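Mevalonate kinase (Staphylococcus aureus, PDB 2X7I) probably catalyses the ATP-dependent phosphorylation of mevalonate to 5-phosphomevalonate, an early step of the mevalonate route to isoprenoids. Local coordinates at residues 44-49 with 86-91; 234-239 with 264-269; 252-257 with 274-279. One frame throughout, in Å; residues are numbered along the deposited sequence. Where two conformers were deposited one is given.

Interaction 1: 44-49 with 86-91; sequences EALESG and PLAVTI
Glu44 and Ala88 form an antiparallel hydrogen-bonded pair, with Glu44 N to Ala88 O and Ala88 N to Glu44 O both at 2.9 Å. The pair joins strands 29-45 and 87-93 in the mixed sheet of the N-terminal half of this GHMP kinase fold. Ala45 and Leu87 follow as a non-hydrogen-bonded pair, their CA atoms 4.7 Å apart. Strand 29-45 ends there, yet Leu46 N still donates to Pro86 O at 2.7 Å. That bond is fairly straight, with an N-H...O angle of 161°.

The two faces differ. On one, the CD2 methyl of Leu87 rests against the Glu44-Ala45 peptide, 3.5 Å from Glu44 O. Phe118 of helix 103-119 touches both Ala45 and Leu87 on this side. The other face carries Glu44 and Ala88. Leu46 has CG anti to its carbonyl carbon (chi1 -83°), which brings CD2 to 3.8 Å from Ala88 CB. Its CB lies alongside CB of Pro86, and the next atom of the proline ring, CG, lies 3.8 Å from Glu47 O.

Strand 53-58 continues the sheet beyond strand 87-93, where Ala88 touches Ser53. A water ties the Glu44 carboxylate to the second strand. It bonds to Glu44 OE1, and it also lies 2.7 Å from Ala88 O and 2.8 Å from Thr90 OG1.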
ATOM      1  N   GLU A  44       3.707 -24.923   4.562  1.00 61.88           N
ATOM      2  CA  GLU A  44       3.407 -26.355   4.471  1.00 65.09           C
ATOM      3  C   GLU A  44       4.429 -27.226   5.189  1.00 65.74           C
ATOM      4  O   GLU A  44       5.604 -27.220   4.826  1.00 64.64           O
ATOM      5  CB  GLU A  44       3.407 -26.801   3.009  1.00 66.31           C
ATOM      6  CG  GLU A  44       2.337 -26.177   2.139  1.00 68.23           C
ATOM      7  CD  GLU A  44       2.480 -26.593   0.683  1.00 71.03           C
ATOM      8  OE1 GLU A  44       3.353 -26.008  -0.016  1.00 71.77           O
ATOM      9  OE2 GLU A  44       1.729 -27.497   0.249  1.00 71.45           O
ATOM     10  N   ALA A  45       3.976 -27.997   6.172  1.00 67.84           N
ATOM     11  CA  ALA A  45       4.787 -29.073   6.731  1.00 69.79           C
ATOM     12  C   ALA A  45       4.948 -30.161   5.675  1.00 71.88           C
ATOM     13  O   ALA A  45       3.993 -30.508   4.986  1.00 73.00           O
ATOM     14  CB  ALA A  45       4.146 -29.644   7.980  1.00 71.27           C
ATOM     15  N   LEU A  46       6.171 -30.661   5.531  1.00 73.12           N
ATOM     16  CA  LEU A  46       6.489 -31.759   4.605  1.00 75.51           C
ATOM     17  C   LEU A  46       6.808 -33.016   5.423  1.00 78.19           C
ATOM     18  O   LEU A  46       6.655 -33.013   6.647  1.00 78.70           O
ATOM     19  CB  LEU A  46       7.662 -31.357   3.698  1.00 74.14           C
ATOM     20  CG  LEU A  46       7.350 -30.522   2.442  1.00 73.13           C
ATOM     21  CD1 LEU A  46       6.029 -29.777   2.549  1.00 72.64           C
ATOM     22  CD2 LEU A  46       8.499 -29.541   2.194  1.00 70.93           C
ATOM     23  N   GLU A  47       7.244 -34.083   4.758  1.00 80.74           N
ATOM     24  CA  GLU A  47       7.393 -35.398   5.403  1.00 83.66           C
ATOM     25  C   GLU A  47       8.853 -35.807   5.680  1.00 83.62           C
ATOM     26  O   GLU A  47       9.780 -35.021   5.472  1.00 81.61           O
ATOM     27  CB  GLU A  47       6.674 -36.469   4.561  1.00 86.18           C
ATOM     28  CG  GLU A  47       7.397 -36.900   3.274  1.00 87.64           C
ATOM     29  CD  GLU A  47       7.138 -35.979   2.087  1.00 87.96           C
ATOM     30  OE1 GLU A  47       7.086 -36.504   0.946  1.00 89.41           O
ATOM     31  OE2 GLU A  47       6.984 -34.745   2.295  1.00 86.22           O
ATOM     32  N   SER A  48       9.021 -37.044   6.164  1.00 86.31           N
ATOM     33  CA  SER A  48      10.327 -37.675   6.422  1.00 86.77           C
ATOM     34  C   SER A  48      11.515 -36.697   6.384  1.00 84.53           C
ATOM     35  O   SER A  48      11.752 -35.964   7.350  1.00 83.66           O
ATOM     36  CB  SER A  48      10.546 -38.854   5.453  1.00 88.51           C
ATOM     37  OG  SER A  48       9.755 -39.983   5.805  1.00 91.61           O
ATOM     38  N   GLY A  49      12.233 -36.676   5.261  1.00 83.87           N
ATOM     39  CA  GLY A  49      13.452 -35.887   5.119  1.00 81.90           C
ATOM     40  C   GLY A  49      13.510 -35.224   3.757  1.00 80.45           C
ATOM     41  O   GLY A  49      14.058 -35.776   2.805  1.00 81.18           O
ATOM     42  N   PRO A  86      10.446 -30.473   8.257  1.00 66.46           N
ATOM     43  CA  PRO A  86      10.686 -29.668   7.046  1.00 64.05           C
ATOM     44  C   PRO A  86       9.480 -28.830   6.611  1.00 62.53           C
ATOM     45  O   PRO A  86       8.362 -29.349   6.550  1.00 63.43           O
ATOM     46  CB  PRO A  86      11.002 -30.726   5.979  1.00 65.20           C
ATOM     47  CG  PRO A  86      11.566 -31.875   6.742  1.00 66.88           C
ATOM     48  CD  PRO A  86      10.824 -31.889   8.052  1.00 68.11           C
ATOM     49  N   LEU A  87       9.729 -27.549   6.315  1.00 59.71           N
ATOM     50  CA  LEU A  87       8.699 -26.577   5.945  1.00 58.16           C
ATOM     51  C   LEU A  87       8.960 -26.008   4.556  1.00 56.42           C
ATOM     52  O   LEU A  87      10.092 -25.673   4.221  1.00 55.15           O
ATOM     53  CB  LEU A  87       8.699 -25.385   6.913  1.00 57.13           C
ATOM     54  CG  LEU A  87       7.856 -25.364   8.185  1.00 58.35           C
ATOM     55  CD1 LEU A  87       7.869 -23.948   8.758  1.00 55.38           C
ATOM     56  CD2 LEU A  87       6.420 -25.834   7.942  1.00 59.42           C
ATOM     57  N   ALA A  88       7.898 -25.880   3.768  1.00 56.15           N
ATOM     58  CA  ALA A  88       7.941 -25.173   2.496  1.00 55.28           C
ATOM     59  C   ALA A  88       7.103 -23.918   2.656  1.00 54.04           C
ATOM     60  O   ALA A  88       5.916 -24.002   2.923  1.00 54.46           O
ATOM     61  CB  ALA A  88       7.405 -26.038   1.361  1.00 56.50           C
ATOM     62  N   VAL A  89       7.749 -22.762   2.531  1.00 52.87           N
ATOM     63  CA  VAL A  89       7.088 -21.468   2.653  1.00 52.04           C
ATOM     64  C   VAL A  89       7.059 -20.797   1.286  1.00 52.36           C
ATOM     65  O   VAL A  89       8.080 -20.709   0.603  1.00 51.83           O
ATOM     66  CB  VAL A  89       7.803 -20.562   3.655  1.00 50.49           C
ATOM     67  CG1 VAL A  89       7.098 -19.214   3.744  1.00 49.88           C
ATOM     68  CG2 VAL A  89       7.857 -21.231   5.025  1.00 49.87           C
ATOM     69  N   THR A  90       5.872 -20.343   0.896  1.00 53.50           N
ATOM     70  CA  THR A  90       5.642 -19.701  -0.395  1.00 54.11           C
ATOM     71  C   THR A  90       4.990 -18.337  -0.146  1.00 53.51           C
ATOM     72  O   THR A  90       4.047 -18.225   0.635  1.00 53.53           O
ATOM     73  CB  THR A  90       4.742 -20.568  -1.304  1.00 55.68           C
ATOM     74  OG1 THR A  90       5.336 -21.866  -1.488  1.00 57.10           O
ATOM     75  CG2 THR A  90       4.562 -19.917  -2.669  1.00 56.68           C
ATOM     76  N   ILE A  91       5.542 -17.303  -0.774  1.00 53.04           N
ATOM     77  CA  ILE A  91       5.034 -15.939  -0.682  1.00 52.48           C
ATOM     78  C   ILE A  91       4.777 -15.498  -2.113  1.00 53.03           C
ATOM     79  O   ILE A  91       5.654 -15.630  -2.958  1.00 53.20           O
ATOM     80  CB  ILE A  91       6.073 -14.965  -0.036  1.00 51.41           C
ATOM     81  CG1 ILE A  91       6.536 -15.480   1.321  1.00 52.11           C
ATOM     82  CG2 ILE A  91       5.481 -13.561   0.157  1.00 50.30           C
ATOM     83  CD1 ILE A  91       8.049 -15.522   1.469  1.00 53.49           C
TER
HETATM   84  O   HOH W   1       4.533 -23.351   0.721  1.00 38.43           O

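Interaction 2: 234-239 with 264-269; sequences NECHAD and AGKLTG
Asn234 OD1 is gripped by a water at 2.7 Å and, more weakly, by Gly265 N at 3.4 Å. The contact sets helix 226-243 against edge strand 264-267 of the four-stranded antiparallel sheet in the C-terminal GHMP kinase domain. The axes of the two segments come within 6.9 Å, their directions 50° apart. The same water bonds to Gly265 O at 2.7 Å, bridging amide and strand. Asn234 ND2 donates to Ile263 O, just before the strand, and this bond and the water mainly hold the amide. Ala264 CB packs against the amide, 3.5 Å from ND2.

One turn on, His237 CB lies 3.4 Å from Gly265 O. Its CG is anti to the backbone N (chi1 -170°), and its ring extends past Lys266 CA. His237 NE2 is hydrogen-bonded to Glu251 OE2 of helix 248-259. A second water sits in the ring plane at ND1, weakly bound, and accepts from Leu267 N.

Lys266 packs with its aliphatic part on the helix, CE against CB of Cys236. Its chain bends at its last two torsions and turns the ammonium group back to its own strand. Lys266 NZ donates to Leu17 O and to Leu267 O, the latter at 2.7 Å.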
ATOM      1  N   ASN A 234      -6.702  17.552  -7.014  1.00 49.66           N
ATOM      2  CA  ASN A 234      -6.191  18.546  -7.961  1.00 50.53           C
ATOM      3  C   ASN A 234      -5.576  19.760  -7.256  1.00 50.77           C
ATOM      4  O   ASN A 234      -4.605  20.346  -7.746  1.00 51.39           O
ATOM      5  CB  ASN A 234      -7.298  18.978  -8.929  1.00 51.81           C
ATOM      6  CG  ASN A 234      -7.694  17.870  -9.906  1.00 52.17           C
ATOM      7  OD1 ASN A 234      -6.830  17.188 -10.465  1.00 52.97           O
ATOM      8  ND2 ASN A 234      -8.999  17.713 -10.140  1.00 50.50           N
ATOM      9  N   GLU A 235      -6.134  20.118  -6.102  1.00 50.47           N
ATOM     10  CA  GLU A 235      -5.552  21.160  -5.252  1.00 51.13           C
ATOM     11  C   GLU A 235      -4.206  20.742  -4.682  1.00 50.43           C
ATOM     12  O   GLU A 235      -3.269  21.540  -4.669  1.00 51.32           O
ATOM     13  CB  GLU A 235      -6.511  21.564  -4.121  1.00 51.38           C
ATOM     14  CG  GLU A 235      -7.758  22.254  -4.642  1.00 53.15           C
ATOM     15  CD  GLU A 235      -8.461  23.132  -3.618  1.00 56.30           C
ATOM     16  OE1 GLU A 235      -7.774  23.887  -2.884  1.00 59.27           O
ATOM     17  OE2 GLU A 235      -9.710  23.101  -3.575  1.00 55.42           O
ATOM     18  N   CYS A 236      -4.105  19.495  -4.218  1.00 49.64           N
ATOM     19  CA  CYS A 236      -2.846  18.939  -3.697  0.50 49.46           C
ATOM     20  C   CYS A 236      -1.748  19.040  -4.745  1.00 50.34           C
ATOM     21  O   CYS A 236      -0.638  19.487  -4.466  1.00 51.20           O
ATOM     22  CB  CYS A 236      -2.993  17.458  -3.325  0.50 48.79           C
ATOM     23  SG  CYS A 236      -3.987  17.076  -1.875  0.50 48.26           S
ATOM     24  N   HIS A 237      -2.076  18.605  -5.961  1.00 50.14           N
ATOM     25  CA  HIS A 237      -1.098  18.554  -7.040  1.00 51.30           C
ATOM     26  C   HIS A 237      -0.601  19.930  -7.468  1.00 52.26           C
ATOM     27  O   HIS A 237       0.604  20.135  -7.617  1.00 52.97           O
ATOM     28  CB  HIS A 237      -1.654  17.827  -8.257  1.00 51.74           C
ATOM     29  CG  HIS A 237      -0.613  17.538  -9.287  1.00 54.76           C
ATOM     30  ND1 HIS A 237       0.494  16.761  -9.019  1.00 57.35           N
ATOM     31  CD2 HIS A 237      -0.477  17.964 -10.565  1.00 57.42           C
ATOM     32  CE1 HIS A 237       1.250  16.695 -10.100  1.00 60.15           C
ATOM     33  NE2 HIS A 237       0.684  17.417 -11.052  1.00 59.52           N
ATOM     34  N   ALA A 238      -1.546  20.849  -7.676  1.00 51.90           N
ATOM     35  CA  ALA A 238      -1.251  22.232  -8.011  1.00 53.18           C
ATOM     36  C   ALA A 238      -0.386  22.877  -6.931  1.00 53.73           C
ATOM     37  O   ALA A 238       0.585  23.573  -7.247  1.00 55.31           O
ATOM     38  CB  ALA A 238      -2.552  23.026  -8.206  1.00 53.17           C
ATOM     39  N   ASP A 239      -0.733  22.635  -5.669  1.00 52.56           N
ATOM     40  CA  ASP A 239       0.056  23.130  -4.542  1.00 53.52           C
ATOM     41  C   ASP A 239       1.496  22.623  -4.610  1.00 54.67           C
ATOM     42  O   ASP A 239       2.430  23.414  -4.459  1.00 56.45           O
ATOM     43  CB  ASP A 239      -0.562  22.729  -3.196  1.00 52.48           C
ATOM     44  CG  ASP A 239       0.119  23.409  -2.016  1.00 54.06           C
ATOM     45  OD1 ASP A 239       1.032  22.798  -1.424  1.00 54.92           O
ATOM     46  OD2 ASP A 239      -0.234  24.570  -1.693  1.00 56.37           O
ATOM     47  N   ALA A 264      -8.984  13.768 -12.071  1.00 54.58           N
ATOM     48  CA  ALA A 264      -8.070  14.270 -11.051  1.00 53.42           C
ATOM     49  C   ALA A 264      -6.795  13.432 -11.008  1.00 52.15           C
ATOM     50  O   ALA A 264      -6.784  12.287 -11.458  1.00 52.24           O
ATOM     51  CB  ALA A 264      -8.753  14.281  -9.677  1.00 52.60           C
ATOM     52  N   GLY A 265      -5.736  14.010 -10.453  1.00 51.53           N
ATOM     53  CA  GLY A 265      -4.446  13.347 -10.344  1.00 50.69           C
ATOM     54  C   GLY A 265      -3.576  13.943  -9.250  1.00 50.22           C
ATOM     55  O   GLY A 265      -3.620  15.155  -8.998  1.00 50.73           O
ATOM     56  N   LYS A 266      -2.806  13.084  -8.580  1.00 49.54           N
ATOM     57  CA  LYS A 266      -1.774  13.511  -7.631  1.00 49.11           C
ATOM     58  C   LYS A 266      -0.750  12.415  -7.398  1.00 48.88           C
ATOM     59  O   LYS A 266      -0.963  11.259  -7.744  1.00 49.33           O
ATOM     60  CB  LYS A 266      -2.379  13.929  -6.285  1.00 48.81           C
ATOM     61  CG  LYS A 266      -2.876  12.776  -5.386  1.00 46.95           C
ATOM     62  CD  LYS A 266      -3.419  13.286  -4.057  1.00 45.39           C
ATOM     63  CE  LYS A 266      -2.321  13.749  -3.086  1.00 44.67           C
ATOM     64  NZ  LYS A 266      -1.500  12.631  -2.543  1.00 43.03           N
ATOM     65  N   LEU A 267       0.373  12.796  -6.810  1.00 49.38           N
ATOM     66  CA  LEU A 267       1.400  11.856  -6.397  1.00 49.00           C
ATOM     67  C   LEU A 267       1.185  11.521  -4.930  1.00 48.24           C
ATOM     68  O   LEU A 267       0.668  12.334  -4.165  1.00 48.46           O
ATOM     69  CB  LEU A 267       2.779  12.478  -6.584  1.00 49.83           C
ATOM     70  CG  LEU A 267       3.144  12.927  -8.002  1.00 51.53           C
ATOM     71  CD1 LEU A 267       4.519  13.594  -8.014  1.00 51.48           C
ATOM     72  CD2 LEU A 267       3.106  11.756  -8.976  1.00 52.37           C
ATOM     73  N   THR A 268       1.585  10.323  -4.532  1.00 48.09           N
ATOM     74  CA  THR A 268       1.523   9.943  -3.127  1.00 47.54           C
ATOM     75  C   THR A 268       2.714  10.509  -2.378  1.00 47.56           C
ATOM     76  O   THR A 268       3.682  10.962  -2.988  1.00 48.67           O
ATOM     77  CB  THR A 268       1.505   8.414  -2.957  1.00 47.49           C
ATOM     78  OG1 THR A 268       2.700   7.845  -3.516  1.00 47.56           O
ATOM     79  CG2 THR A 268       0.283   7.831  -3.633  1.00 46.68           C
ATOM     80  N   GLY A 269       2.634  10.501  -1.052  1.00 47.42           N
ATOM     81  CA  GLY A 269       3.797  10.795  -0.205  1.00 47.63           C
ATOM     82  C   GLY A 269       4.260  12.233  -0.241  1.00 48.18           C
ATOM     83  O   GLY A 269       5.456  12.514  -0.164  1.00 48.71           O
TER
HETATM   84  O   HOH W   2      -4.189  16.996 -10.917  1.00 34.65           O
HETATM   85  O   HOH W   3       0.598  15.684  -5.697  1.00 27.80           O

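Interaction 3: 252-257 with 274-279; sequences QLMKIG and GSMLLL
Met254 and Met276 both hold CG anti to the backbone N (chi1 -165° and -169°), and both bend at chi3. The extended chain carries Met276 SD to the helix, 3.7 Å from Met254 CB, while Met254 runs out along the helix flank near His237. The two side chains cross obliquely. The bend in Met276 lays its methyl on the helix backbone, with CE 3.6 Å from Met254 CA and 3.8 Å from Leu253 O. The bend in Met254 brings its CE back toward Met276.

Leu278 points to the helix from the same face of the strand, two residues on. Its two methyls divide the work. CD2 meets Met254 CG at 3.8 Å, while CD1 rests 3.8 Å from Gly257 CA. Gly257 thus presents bare backbone to a leucine methyl, one turn after Leu253. All five touching residues are buried, and the contact is apolar. Ile179 of the adjacent strand 175-180 touches Leu253, Met276 and Leu278, and helix 283-295 touches Leu253 and Leu278.

The helix and strand segments run nearly parallel, 19° between their directions, with axes 9.8 Å apart. This is the helix-on-sheet layer of the ferredoxin-like C-terminal domain of this GHMP kinase.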
ATOM      1  N   GLN A 252       3.784  14.661 -17.766  1.00 80.19           N
ATOM      2  CA  GLN A 252       3.313  14.166 -19.063  1.00 81.97           C
ATOM      3  C   GLN A 252       2.504  12.868 -18.926  1.00 80.32           C
ATOM      4  O   GLN A 252       1.594  12.622 -19.709  1.00 80.77           O
ATOM      5  CB  GLN A 252       4.494  13.954 -20.023  1.00 86.71           C
ATOM      6  CG  GLN A 252       4.109  13.845 -21.508  1.00 90.34           C
ATOM      7  CD  GLN A 252       4.152  15.182 -22.264  1.00 92.30           C
ATOM      8  OE1 GLN A 252       3.830  16.242 -21.717  1.00 90.01           O
ATOM      9  NE2 GLN A 252       4.546  15.124 -23.533  1.00 96.09           N
ATOM     10  N   LEU A 253       2.838  12.042 -17.937  1.00 78.69           N
ATOM     11  CA  LEU A 253       2.086  10.822 -17.680  1.00 77.25           C
ATOM     12  C   LEU A 253       0.706  11.151 -17.106  1.00 72.99           C
ATOM     13  O   LEU A 253      -0.288  10.529 -17.479  1.00 73.02           O
ATOM     14  CB  LEU A 253       2.857   9.901 -16.728  1.00 77.78           C
ATOM     15  CG  LEU A 253       2.481   8.416 -16.726  1.00 78.93           C
ATOM     16  CD1 LEU A 253       2.646   7.810 -18.112  1.00 82.82           C
ATOM     17  CD2 LEU A 253       3.338   7.662 -15.717  1.00 80.03           C
ATOM     18  N   MET A 254       0.636  12.125 -16.205  1.00 69.58           N
ATOM     19  CA  MET A 254      -0.649  12.571 -15.683  1.00 66.10           C
ATOM     20  C   MET A 254      -1.479  13.256 -16.782  1.00 66.32           C
ATOM     21  O   MET A 254      -2.687  13.058 -16.870  1.00 65.13           O
ATOM     22  CB  MET A 254      -0.456  13.511 -14.495  1.00 63.88           C
ATOM     23  CG  MET A 254      -1.719  13.715 -13.678  1.00 61.16           C
ATOM     24  SD  MET A 254      -1.506  14.919 -12.365  1.00 60.98           S
ATOM     25  CE  MET A 254      -0.540  13.951 -11.198  1.00 58.57           C
ATOM     26  N   LYS A 255      -0.817  14.048 -17.621  1.00 67.91           N
ATOM     27  CA  LYS A 255      -1.454  14.681 -18.772  1.00 69.14           C
ATOM     28  C   LYS A 255      -2.128  13.642 -19.671  1.00 70.34           C
ATOM     29  O   LYS A 255      -3.247  13.852 -20.132  1.00 70.02           O
ATOM     30  CB  LYS A 255      -0.412  15.468 -19.571  1.00 72.00           C
ATOM     31  CG  LYS A 255      -0.930  16.187 -20.818  1.00 74.55           C
ATOM     32  CD  LYS A 255       0.203  16.385 -21.827  1.00 79.19           C
ATOM     33  CE  LYS A 255      -0.196  17.301 -22.973  1.00 82.02           C
ATOM     34  NZ  LYS A 255      -0.462  18.687 -22.496  1.00 81.25           N
ATOM     35  N   ILE A 256      -1.442  12.526 -19.911  1.00 71.85           N
ATOM     36  CA  ILE A 256      -1.994  11.422 -20.707  1.00 73.61           C
ATOM     37  C   ILE A 256      -3.183  10.740 -20.015  1.00 71.20           C
ATOM     38  O   ILE A 256      -4.156  10.369 -20.673  1.00 71.97           O
ATOM     39  CB  ILE A 256      -0.898  10.382 -21.063  1.00 76.69           C
ATOM     40  CG1 ILE A 256      -0.013  10.928 -22.188  1.00 79.95           C
ATOM     41  CG2 ILE A 256      -1.512   9.050 -21.487  1.00 78.37           C
ATOM     42  CD1 ILE A 256       1.162  10.056 -22.527  1.00 83.48           C
ATOM     43  N   GLY A 257      -3.107  10.583 -18.695  1.00 68.42           N
ATOM     44  CA  GLY A 257      -4.222  10.037 -17.920  1.00 66.24           C
ATOM     45  C   GLY A 257      -5.474  10.906 -17.986  1.00 64.83           C
ATOM     46  O   GLY A 257      -6.585  10.394 -18.104  1.00 64.93           O
ATOM     47  N   GLY A 274       5.605   7.612  -5.005  1.00 49.23           N
ATOM     48  CA  GLY A 274       5.569   6.158  -4.980  1.00 49.45           C
ATOM     49  C   GLY A 274       4.521   5.635  -5.948  1.00 49.61           C
ATOM     50  O   GLY A 274       4.774   4.711  -6.727  1.00 50.22           O
ATOM     51  N   SER A 275       3.338   6.234  -5.893  1.00 49.09           N
ATOM     52  CA  SER A 275       2.301   5.987  -6.887  1.00 49.72           C
ATOM     53  C   SER A 275       1.841   7.308  -7.488  1.00 49.68           C
ATOM     54  O   SER A 275       1.998   8.377  -6.875  1.00 48.66           O
ATOM     55  CB  SER A 275       1.102   5.274  -6.255  1.00 49.32           C
ATOM     56  OG  SER A 275       1.482   4.015  -5.724  1.00 50.84           O
ATOM     57  N   MET A 276       1.297   7.225  -8.698  1.00 50.43           N
ATOM     58  CA  MET A 276       0.452   8.289  -9.232  1.00 50.81           C
ATOM     59  C   MET A 276      -0.959   7.769  -9.076  1.00 50.05           C
ATOM     60  O   MET A 276      -1.226   6.611  -9.405  1.00 50.94           O
ATOM     61  CB  MET A 276       0.755   8.581 -10.702  1.00 52.28           C
ATOM     62  CG  MET A 276       0.081   9.846 -11.225  1.00 54.41           C
ATOM     63  SD  MET A 276       0.592  10.335 -12.893  1.00 58.08           S
ATOM     64  CE  MET A 276      -0.613   9.450 -13.841  1.00 59.41           C
ATOM     65  N   LEU A 277      -1.844   8.604  -8.544  1.00 49.01           N
ATOM     66  CA  LEU A 277      -3.241   8.243  -8.336  1.00 48.79           C
ATOM     67  C   LEU A 277      -4.127   9.088  -9.261  1.00 49.96           C
ATOM     68  O   LEU A 277      -4.088  10.319  -9.192  1.00 49.91           O
ATOM     69  CB  LEU A 277      -3.633   8.475  -6.871  1.00 47.67           C
ATOM     70  CG  LEU A 277      -2.657   7.965  -5.800  1.00 46.56           C
ATOM     71  CD1 LEU A 277      -3.067   8.413  -4.409  1.00 44.53           C
ATOM     72  CD2 LEU A 277      -2.539   6.457  -5.853  1.00 46.69           C
ATOM     73  N   LEU A 278      -4.906   8.435 -10.122  1.00 50.73           N
ATOM     74  CA  LEU A 278      -5.831   9.140 -11.022  1.00 52.06           C
ATOM     75  C   LEU A 278      -7.263   8.707 -10.733  1.00 52.70           C
ATOM     76  O   LEU A 278      -7.529   7.522 -10.559  1.00 52.99           O
ATOM     77  CB  LEU A 278      -5.504   8.859 -12.498  1.00 53.08           C
ATOM     78  CG  LEU A 278      -4.079   9.202 -12.957  1.00 52.74           C
ATOM     79  CD1 LEU A 278      -3.808   8.691 -14.377  1.00 53.12           C
ATOM     80  CD2 LEU A 278      -3.840  10.691 -12.869  1.00 51.94           C
ATOM     81  N   LEU A 279      -8.178   9.671 -10.697  1.00 53.22           N
ATOM     82  CA  LEU A 279      -9.565   9.406 -10.365  1.00 53.73           C
ATOM     83  C   LEU A 279     -10.415   9.355 -11.628  1.00 55.73           C
ATOM     84  O   LEU A 279     -10.335  10.238 -12.478  1.00 56.55           O
ATOM     85  CB  LEU A 279     -10.097  10.469  -9.399  1.00 53.36           C
ATOM     86  CG  LEU A 279      -9.457  10.529  -8.006  1.00 51.00           C
ATOM     87  CD1 LEU A 279     -10.270  11.437  -7.092  1.00 49.99           C
ATOM     88  CD2 LEU A 279      -9.324   9.141  -7.376  1.00 49.70           C
TER

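Interactions 2 and 3 belong to one packing unit, with centres 10 Å apart. Their strands are neighbours in the same antiparallel sheet, where Lys266 O and Leu277 N are 2.9 Å apart in a probable hydrogen bond. Their helices also meet: His237 CE1 lies 3.5 Å from Met254 CE. Along the chain their segments alternate, so the two contacts interlock. Interaction 1 stands apart, on the opposite side of the chain's centre. Its centre is 46 Å from that of interaction 2 and 43 Å from that of interaction 3. In GHMP kinases the active site generally lies between the N- and C-terminal domains. Interaction 1 is in the N-terminal part, interactions 2 and 3 in the C-terminal part.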